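Local coordinates for DUF4848 domain-containing protein (Bacteroides thetaiotaomicron, PDB 4LB8) that is of unknown function but belongs to the DUF4848 family and probably is a lipoprotein made with a signal peptide, at residues 196-201 against 209-214. Numbering follows the deposited sequence.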
# COMPACT_ATOMS: atom_id res chain seq x y z
N PHE A 196 -7.78 18.77 0.83
CA PHE A 196 -8.61 17.62 0.47
C PHE A 196 -8.32 17.37 -0.98
O PHE A 196 -8.44 18.30 -1.79
CB PHE A 196 -10.10 17.88 0.71
CG PHE A 196 -10.56 18.02 2.13
CD1 PHE A 196 -10.51 19.25 2.78
CD2 PHE A 196 -11.17 16.96 2.79
CE1 PHE A 196 -10.99 19.40 4.09
CE2 PHE A 196 -11.66 17.11 4.11
CZ PHE A 196 -11.57 18.33 4.74
N THR A 197 -7.87 16.15 -1.32
CA THR A 197 -7.47 15.81 -2.69
C THR A 197 -8.16 14.53 -3.22
O THR A 197 -8.48 13.62 -2.46
CB THR A 197 -5.93 15.65 -2.78
OG1 THR A 197 -5.48 14.76 -1.76
CG2 THR A 197 -5.17 16.97 -2.68
N SER A 198 -8.37 14.49 -4.55
CA SER A 198 -8.97 13.33 -5.18
C SER A 198 -8.58 13.28 -6.64
O SER A 198 -8.59 14.29 -7.35
CB SER A 198 -10.49 13.31 -5.03
OG SER A 198 -11.15 14.11 -6.00
N GLN A 199 -8.24 12.06 -7.07
CA GLN A 199 -7.84 11.77 -8.44
C GLN A 199 -8.50 10.49 -8.93
O GLN A 199 -8.88 9.64 -8.12
CB GLN A 199 -6.32 11.67 -8.55
CG GLN A 199 -5.58 12.98 -8.29
CD GLN A 199 -4.12 12.86 -8.66
OE1 GLN A 199 -3.39 12.01 -8.14
NE2 GLN A 199 -3.67 13.67 -9.59
N LYS A 200 -8.65 10.37 -10.26
CA LYS A 200 -9.17 9.21 -10.97
C LYS A 200 -8.13 8.79 -12.00
O LYS A 200 -7.47 9.66 -12.58
CB LYS A 200 -10.56 9.47 -11.63
CG LYS A 200 -10.66 10.77 -12.44
CD LYS A 200 -10.47 10.60 -13.94
CE LYS A 200 -9.76 11.79 -14.55
NZ LYS A 200 -8.82 11.37 -15.63
N LYS A 201 -7.98 7.48 -12.22
CA LYS A 201 -7.04 6.95 -13.18
C LYS A 201 -7.72 6.88 -14.55
O LYS A 201 -8.77 6.25 -14.69
CB LYS A 201 -6.53 5.56 -12.73
CG LYS A 201 -5.13 5.16 -13.19
CD LYS A 201 -4.87 3.68 -12.84
CE LYS A 201 -3.55 3.12 -13.36
NZ LYS A 201 -2.38 3.48 -12.49
N TYR A 209 -10.48 15.06 -10.30
CA TYR A 209 -11.90 14.92 -10.62
C TYR A 209 -12.74 15.31 -9.40
O TYR A 209 -12.26 15.16 -8.27
CB TYR A 209 -12.22 13.49 -11.12
CG TYR A 209 -12.56 12.49 -10.02
CD1 TYR A 209 -11.61 12.09 -9.09
CD2 TYR A 209 -13.85 11.96 -9.91
CE1 TYR A 209 -11.93 11.20 -8.06
CE2 TYR A 209 -14.18 11.08 -8.88
CZ TYR A 209 -13.22 10.70 -7.95
OH TYR A 209 -13.55 9.83 -6.94
N SER A 210 -13.98 15.75 -9.60
CA SER A 210 -14.86 16.14 -8.50
C SER A 210 -15.38 14.94 -7.70
O SER A 210 -15.70 13.92 -8.30
CB SER A 210 -16.04 16.94 -9.04
OG SER A 210 -15.61 18.15 -9.64
N THR A 211 -15.48 15.07 -6.36
CA THR A 211 -16.01 14.01 -5.47
C THR A 211 -16.63 14.62 -4.19
O THR A 211 -16.58 15.84 -3.98
CB THR A 211 -14.90 12.97 -5.11
OG1 THR A 211 -15.51 11.77 -4.64
CG2 THR A 211 -13.93 13.47 -4.05
N THR A 212 -17.20 13.76 -3.33
CA THR A 212 -17.72 14.12 -2.02
C THR A 212 -16.71 13.58 -1.01
O THR A 212 -16.36 12.42 -1.12
CB THR A 212 -19.14 13.56 -1.83
OG1 THR A 212 -20.05 14.35 -2.61
CG2 THR A 212 -19.59 13.57 -0.39
N TYR A 213 -16.22 14.42 -0.07
CA TYR A 213 -15.25 13.98 0.94
C TYR A 213 -15.95 13.67 2.24
O TYR A 213 -16.98 14.28 2.58
CB TYR A 213 -14.13 15.00 1.18
CG TYR A 213 -13.38 15.37 -0.07
CD1 TYR A 213 -13.78 16.45 -0.86
CD2 TYR A 213 -12.25 14.66 -0.46
CE1 TYR A 213 -13.08 16.80 -2.01
CE2 TYR A 213 -11.55 15.00 -1.61
CZ TYR A 213 -11.97 16.07 -2.38
OH TYR A 213 -11.27 16.39 -3.52
N HIS A 214 -15.37 12.71 2.96
CA HIS A 214 -15.83 12.16 4.23
C HIS A 214 -14.65 11.98 5.18
O HIS A 214 -13.68 11.29 4.88
CB HIS A 214 -16.54 10.82 4.01
CG HIS A 214 -17.71 10.87 3.07
ND1 HIS A 214 -18.89 11.50 3.42
CD2 HIS A 214 -17.84 10.35 1.83
CE1 HIS A 214 -19.69 11.36 2.38
NE2 HIS A 214 -19.11 10.65 1.41
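Tyr209 lays its ring against Lys200 just after the hairpin of strands 191-201 and 206-208, a worked example of how a chain leaving one β-sheet keeps contact with it through side chains as it passes to the next. Its chi1 of 88° tucks CG in between the two backbone branches at CA and brings the ring against residues 199-200 of strand 191-201. Lys200 CB lies over one face, 4.1 Å from the ring centroid, in a CH-pi contact, and Arg179 adds a cation-pi contact to the same ring. The ring's CE1 lies 3.4 Å from Gln199 O. The carbonyl of Tyr209 approaches the hydroxyl of Ser198, but at an angle too poor for a hydrogen bond.

Two residues on, Thr211 sets its methyl CG2 against Ser198, 3.6 Å from Ser198 CB, and the same methyl lies toward the rim of one face of Tyr213. Tyr213 lies on strand 213-220, which belongs to a different sheet, and its ring packs against Phe196 and Ser198 of strand 191-201. Phe196 CB stands over the centre of the opposite face, 3.9 Å from the centroid and almost on the ring normal. The planes of the two rings are oblique to each other. Thr197 O sits at the ring edge, 3.5 Å from Tyr213 CE2. The phenol OH is hydrogen-bonded to Gly252 O, and Ser198 OG donates a weak bond to it at 3.4 Å. A leucine in place of Tyr213 would probably leave Gly252 O without this partner and Phe196 CB without an aromatic face.

Chemically, then, aromatic faces against aliphatic carbons hold the connecting loop, at Tyr209, and the next sheet, at Tyr213, to strand 191-201, and the buried phenol oxygen is satisfied chiefly from outside the two segments, with Ser198 contributing little.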